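Local coordinates for protein serine repeat antigen 5 (Plasmodium falciparum, PDB 6X42) that has the fold of a papain-family cysteine protease and, as a malarial pseudo-zymogen, is probably a pseudoprotease rather than an active enzyme, at residues Ser58-His61 / Leu62-Ile65; Lys131-Asp134 / His135-Asn138. One frame throughout, in Å; residues are numbered along the deposited sequence.

Contact 1: Ser58-His61 / Leu62-Ile65; sequences SKYH and LETI
Lys59 and Glu63 reach each other one helical turn apart and form a salt bridge. NZ of Lys59 lies 2.8 Å from OE2 of Glu63 and meets the syn lone pair of that oxygen. The bend at the end of the lysine chain (chi4 81°) turns NZ to the carboxylate. Both ends have further partners: NZ also pairs with Glu45 and the carbonyl of Ile76, and OE2 accepts a hydrogen bond from Ile76 N. This grip should fix the rotation of the carboxylate. Thr64 sets its methyl CG2 over one face of the Tyr60 ring, 3.6 Å from the centroid, a CH-pi contact. These residues lie on helix 53-68, the central helix of the papain-like fold. Four i to i+4 backbone bonds join 58-61 to 62-65, among them Thr64 N to Tyr60 O at 2.8 Å. Ile65 brings CD1 over one face of the His61 imidazole, 4.0 Å from its centroid and 15° off the normal. CG of His61 is anti to the backbone N (chi1 -176°), which carries the imidazole to where ND1 bonds to Ser188 OG and NE2 to Phe277 N. Thr64 OG1 bonds to Ser188 OG and the carbonyl of Lys186.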
ATOM      1  N   SER A  58      -4.554  -0.500  -0.137  1.00 12.17           N
ATOM      2  CA  SER A  58      -5.099   0.261  -1.252  1.00 12.71           C
ATOM      3  C   SER A  58      -5.544   1.641  -0.797  1.00 13.01           C
ATOM      4  O   SER A  58      -5.288   2.643  -1.476  1.00 14.34           O
ATOM      5  CB  SER A  58      -6.266  -0.487  -1.891  1.00 13.13           C
ATOM      6  OG  SER A  58      -5.871  -1.686  -2.529  1.00 14.12           O
ATOM      7  N   LYS A  59      -6.216   1.716   0.351  1.00 13.17           N
ATOM      8  CA  LYS A  59      -6.691   3.010   0.824  1.00 13.44           C
ATOM      9  C   LYS A  59      -5.529   3.901   1.249  1.00 13.89           C
ATOM     10  O   LYS A  59      -5.576   5.125   1.061  1.00 14.57           O
ATOM     11  CB  LYS A  59      -7.738   2.857   1.936  1.00 14.11           C
ATOM     12  CG  LYS A  59      -7.176   2.745   3.340  1.00 14.59           C
ATOM     13  CD  LYS A  59      -8.264   2.430   4.384  1.00 14.69           C
ATOM     14  CE  LYS A  59      -7.736   2.509   5.789  1.00 15.40           C
ATOM     15  NZ  LYS A  59      -7.689   3.911   6.281  1.00 15.34           N
ATOM     16  N   TYR A  60      -4.476   3.308   1.827  1.00 13.27           N
ATOM     17  CA  TYR A  60      -3.316   4.106   2.207  1.00 13.36           C
ATOM     18  C   TYR A  60      -2.655   4.729   0.981  1.00 13.38           C
ATOM     19  O   TYR A  60      -2.207   5.871   1.023  1.00 13.76           O
ATOM     20  CB  TYR A  60      -2.318   3.272   2.989  1.00 13.69           C
ATOM     21  CG  TYR A  60      -1.057   4.012   3.359  1.00 13.39           C
ATOM     22  CD1 TYR A  60      -1.007   4.867   4.467  1.00 14.46           C
ATOM     23  CD2 TYR A  60       0.082   3.901   2.574  1.00 14.31           C
ATOM     24  CE1 TYR A  60       0.162   5.528   4.814  1.00 16.13           C
ATOM     25  CE2 TYR A  60       1.246   4.552   2.906  1.00 14.67           C
ATOM     26  CZ  TYR A  60       1.292   5.369   4.020  1.00 15.32           C
ATOM     27  OH  TYR A  60       2.492   5.982   4.325  1.00 18.10           O
ATOM     28  N   HIS A  61      -2.598   3.988  -0.125  1.00 13.00           N
ATOM     29  CA  HIS A  61      -2.067   4.534  -1.371  1.00 13.05           C
ATOM     30  C   HIS A  61      -2.869   5.757  -1.820  1.00 13.73           C
ATOM     31  O   HIS A  61      -2.281   6.763  -2.223  1.00 14.80           O
ATOM     32  CB  HIS A  61      -2.022   3.409  -2.409  1.00 13.62           C
ATOM     33  CG  HIS A  61      -1.406   3.777  -3.728  1.00 13.51           C
ATOM     34  ND1 HIS A  61      -0.146   4.312  -3.862  1.00 13.94           N
ATOM     35  CD2 HIS A  61      -1.874   3.619  -4.988  1.00 14.11           C
ATOM     36  CE1 HIS A  61       0.112   4.501  -5.150  1.00 14.30           C
ATOM     37  NE2 HIS A  61      -0.908   4.061  -5.856  1.00 14.45           N
ATOM     38  N   LEU A  62      -4.202   5.711  -1.718  1.00 14.20           N
ATOM     39  CA  LEU A  62      -5.000   6.902  -1.999  1.00 15.34           C
ATOM     40  C   LEU A  62      -4.761   8.004  -0.970  1.00 15.27           C
ATOM     41  O   LEU A  62      -4.747   9.192  -1.327  1.00 16.75           O
ATOM     42  CB  LEU A  62      -6.486   6.559  -2.070  1.00 16.15           C
ATOM     43  CG  LEU A  62      -6.995   5.794  -3.272  1.00 19.97           C
ATOM     44  CD1 LEU A  62      -8.518   5.679  -3.190  1.00 21.41           C
ATOM     45  CD2 LEU A  62      -6.586   6.502  -4.568  1.00 21.29           C
ATOM     46  N   GLU A  63      -4.591   7.642   0.309  1.00 15.01           N
ATOM     47  CA  GLU A  63      -4.296   8.648   1.339  1.00 15.22           C
ATOM     48  C   GLU A  63      -2.971   9.372   1.054  1.00 16.23           C
ATOM     49  O   GLU A  63      -2.877  10.595   1.226  1.00 16.99           O
ATOM     50  CB  GLU A  63      -4.290   8.021   2.740  1.00 15.78           C
ATOM     51  CG  GLU A  63      -5.688   7.553   3.173  1.00 15.68           C
ATOM     52  CD  GLU A  63      -5.690   6.491   4.272  1.00 16.05           C
ATOM     53  OE1 GLU A  63      -4.591   6.082   4.729  1.00 16.27           O
ATOM     54  OE2 GLU A  63      -6.804   6.066   4.685  1.00 16.46           O
ATOM     55  N   THR A  64      -1.934   8.652   0.597  1.00 15.12           N
ATOM     56  CA  THR A  64      -0.677   9.351   0.305  1.00 15.20           C
ATOM     57  C   THR A  64      -0.805  10.194  -0.954  1.00 16.22           C
ATOM     58  O   THR A  64      -0.228  11.280  -1.027  1.00 17.90           O
ATOM     59  CB  THR A  64       0.552   8.423   0.253  1.00 14.99           C
ATOM     60  OG1 THR A  64       0.523   7.546  -0.886  1.00 14.94           O
ATOM     61  CG2 THR A  64       0.680   7.578   1.519  1.00 15.33           C
ATOM     62  N   ILE A  65      -1.547   9.704  -1.957  1.00 16.56           N
ATOM     63  CA  ILE A  65      -1.789  10.516  -3.141  1.00 17.38           C
ATOM     64  C   ILE A  65      -2.485  11.812  -2.745  1.00 18.06           C
ATOM     65  O   ILE A  65      -2.123  12.895  -3.223  1.00 19.52           O
ATOM     66  CB  ILE A  65      -2.591   9.724  -4.193  1.00 17.13           C
ATOM     67  CG1 ILE A  65      -1.720   8.638  -4.834  1.00 16.61           C
ATOM     68  CG2 ILE A  65      -3.174  10.672  -5.227  1.00 19.30           C
ATOM     69  CD1 ILE A  65      -2.477   7.585  -5.622  1.00 17.47           C
TER

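Contact 2: Lys131-Asp134 / His135-Asn138; sequences KVED and HWMN
Trp136 folds its indole back against Val132 and Glu133. CB of Glu133 sits over the five-membered ring, 3.8 Å from its centroid and 20° off the normal, a CH-pi contact. CA of Val132 makes a second, off-centre one with the six-membered ring. Beside it, Val132 CG1 packs on CE3 of Trp136 at 4.0 Å. The carbonyl O of Lys131 lies above the same ring system, 3.5 Å from Trp136 CH2. With chi1 at -53°, Glu133 CG also lies 3.6 Å from Trp136 NE1; the bend at chi2 then turns the carboxylate. The carboxylate plane stands 70° from the ring.

A type I beta turn from Glu133 to Trp136 brings the side chains together. Trp136 N donates to Glu133 O at 3.1 Å, from well above the carbonyl plane. One water donates to Asp134 O and to Trp136 O, the latter at 2.9 Å, and so links two carbonyls of the turn.

Trp136 also touches Pro113 and Asn117, and Val132 touches Phe111. Just past the turn, Asn138 bonds to Gly110, Leu112 and Trp140. The turn lies at the surface, in the long loop between helix 99-109 and strand 144-145, packed on the segment that follows that helix.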
ATOM      1  N   LYS A 131     -25.938   3.228   5.409  1.00 28.20           N
ATOM      2  CA  LYS A 131     -26.408   4.403   4.692  1.00 30.61           C
ATOM      3  C   LYS A 131     -25.411   5.537   4.864  1.00 29.21           C
ATOM      4  O   LYS A 131     -24.886   5.762   5.959  1.00 29.89           O
ATOM      5  CB  LYS A 131     -27.749   4.869   5.262  1.00 36.44           C
ATOM      6  CG  LYS A 131     -27.994   6.393   5.086  1.00 41.28           C
ATOM      7  CD  LYS A 131     -29.425   6.838   5.304  1.00 45.85           C
ATOM      8  CE  LYS A 131     -29.550   8.354   5.132  1.00 49.06           C
ATOM      9  NZ  LYS A 131     -30.888   8.843   5.516  1.00 51.67           N
ATOM     10  N   VAL A 132     -25.156   6.269   3.786  1.00 28.16           N
ATOM     11  CA  VAL A 132     -24.299   7.444   3.877  1.00 28.47           C
ATOM     12  C   VAL A 132     -25.111   8.565   4.507  1.00 29.18           C
ATOM     13  O   VAL A 132     -26.163   8.945   3.991  1.00 30.66           O
ATOM     14  CB  VAL A 132     -23.752   7.840   2.502  1.00 29.43           C
ATOM     15  CG1 VAL A 132     -23.073   9.207   2.568  1.00 30.40           C
ATOM     16  CG2 VAL A 132     -22.782   6.771   2.015  1.00 29.28           C
ATOM     17  N   GLU A 133     -24.647   9.065   5.646  1.00 28.42           N
ATOM     18  CA  GLU A 133     -25.359  10.112   6.361  1.00 28.41           C
ATOM     19  C   GLU A 133     -24.997  11.493   5.805  1.00 29.04           C
ATOM     20  O   GLU A 133     -23.946  11.697   5.183  1.00 27.90           O
ATOM     21  CB  GLU A 133     -25.058  10.040   7.864  1.00 29.27           C
ATOM     22  CG  GLU A 133     -25.301   8.671   8.512  1.00 29.93           C
ATOM     23  CD  GLU A 133     -26.774   8.346   8.753  1.00 32.50           C
ATOM     24  OE1 GLU A 133     -27.634   9.249   8.660  1.00 34.05           O
ATOM     25  OE2 GLU A 133     -27.069   7.168   9.044  1.00 33.80           O
ATOM     26  N   ASP A 134     -25.889  12.457   6.050  1.00 33.42           N
ATOM     27  CA  ASP A 134     -25.761  13.760   5.408  1.00 36.49           C
ATOM     28  C   ASP A 134     -24.459  14.459   5.782  1.00 35.33           C
ATOM     29  O   ASP A 134     -23.906  15.202   4.966  1.00 37.06           O
ATOM     30  CB  ASP A 134     -26.961  14.638   5.778  1.00 42.02           C
ATOM     31  CG  ASP A 134     -28.242  14.211   5.078  1.00 46.11           C
ATOM     32  OD1 ASP A 134     -29.319  14.726   5.444  1.00 48.16           O
ATOM     33  OD2 ASP A 134     -28.177  13.360   4.163  1.00 48.22           O
ATOM     34  N   HIS A 135     -23.944  14.233   6.994  1.00 32.50           N
ATOM     35  CA  HIS A 135     -22.754  14.931   7.468  1.00 32.04           C
ATOM     36  C   HIS A 135     -21.456  14.221   7.112  1.00 29.50           C
ATOM     37  O   HIS A 135     -20.377  14.732   7.432  1.00 30.60           O
ATOM     38  CB  HIS A 135     -22.823  15.149   8.986  1.00 34.49           C
ATOM     39  CG  HIS A 135     -22.544  13.916   9.793  1.00 37.83           C
ATOM     40  ND1 HIS A 135     -23.517  12.982  10.084  1.00 38.96           N
ATOM     41  CD2 HIS A 135     -21.410  13.474  10.388  1.00 39.27           C
ATOM     42  CE1 HIS A 135     -22.991  12.013  10.814  1.00 39.42           C
ATOM     43  NE2 HIS A 135     -21.713  12.287  11.011  1.00 39.89           N
ATOM     44  N   TRP A 136     -21.524  13.071   6.454  1.00 27.44           N
ATOM     45  CA  TRP A 136     -20.310  12.322   6.159  1.00 27.02           C
ATOM     46  C   TRP A 136     -19.463  13.040   5.105  1.00 28.74           C
ATOM     47  O   TRP A 136     -19.990  13.672   4.188  1.00 29.69           O
ATOM     48  CB  TRP A 136     -20.693  10.922   5.671  1.00 24.52           C
ATOM     49  CG  TRP A 136     -21.085   9.939   6.761  1.00 23.40           C
ATOM     50  CD1 TRP A 136     -21.401  10.214   8.058  1.00 25.02           C
ATOM     51  CD2 TRP A 136     -21.180   8.516   6.620  1.00 22.63           C
ATOM     52  NE1 TRP A 136     -21.689   9.049   8.736  1.00 24.27           N
ATOM     53  CE2 TRP A 136     -21.570   7.991   7.872  1.00 22.71           C
ATOM     54  CE3 TRP A 136     -20.968   7.633   5.559  1.00 23.28           C
ATOM     55  CZ2 TRP A 136     -21.734   6.620   8.091  1.00 22.69           C
ATOM     56  CZ3 TRP A 136     -21.149   6.277   5.774  1.00 23.30           C
ATOM     57  CH2 TRP A 136     -21.522   5.783   7.031  1.00 22.45           C
ATOM     58  N   MET A 137     -18.136  12.946   5.252  1.00 28.69           N
ATOM     59  CA  MET A 137     -17.198  13.439   4.247  1.00 30.40           C
ATOM     60  C   MET A 137     -17.049  12.441   3.104  1.00 29.06           C
ATOM     61  O   MET A 137     -17.006  11.234   3.331  1.00 30.59           O
ATOM     62  CB  MET A 137     -15.787  13.556   4.827  1.00 37.35           C
ATOM     63  CG  MET A 137     -15.610  14.315   6.106  1.00 44.80           C
ATOM     64  SD  MET A 137     -13.849  14.307   6.573  1.00 50.76           S
ATOM     65  CE  MET A 137     -13.052  15.024   5.123  1.00 52.06           C
ATOM     66  N   ASN A 138     -16.898  12.947   1.887  1.00 27.88           N
ATOM     67  CA  ASN A 138     -16.536  12.115   0.735  1.00 27.71           C
ATOM     68  C   ASN A 138     -15.086  12.412   0.368  1.00 26.31           C
ATOM     69  O   ASN A 138     -14.788  13.441  -0.246  1.00 27.99           O
ATOM     70  CB  ASN A 138     -17.444  12.370  -0.466  1.00 29.56           C
ATOM     71  CG  ASN A 138     -17.238  11.354  -1.577  1.00 31.64           C
ATOM     72  OD1 ASN A 138     -16.375  10.470  -1.483  1.00 31.03           O
ATOM     73  ND2 ASN A 138     -18.030  11.473  -2.638  1.00 34.77           N
TER
HETATM   74  O   HOH W   1     -22.396  13.526   2.583  1.00 50.93           O

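From the N terminus, contact 1 comes first, inside helix 53-68. It closes no loop, since its two segments are successive turns of one helix. Contact 2 follows, where the chain reverses at a beta turn in the loop between helix 99-109 and strand 144-145. The two are in series; they neither nest nor cross. The centres of contact 1 and contact 2 are about 20 Å apart, and the contacts do not touch. Contact 1 is buried, its side chains touching helix 99-109 and strands 219-230 and 273-280, while contact 2 lies at the surface. Helix 99-109 connects them: Leu62 packs on its Phe102 and Ile106, and residues just beyond its end meet contact 2.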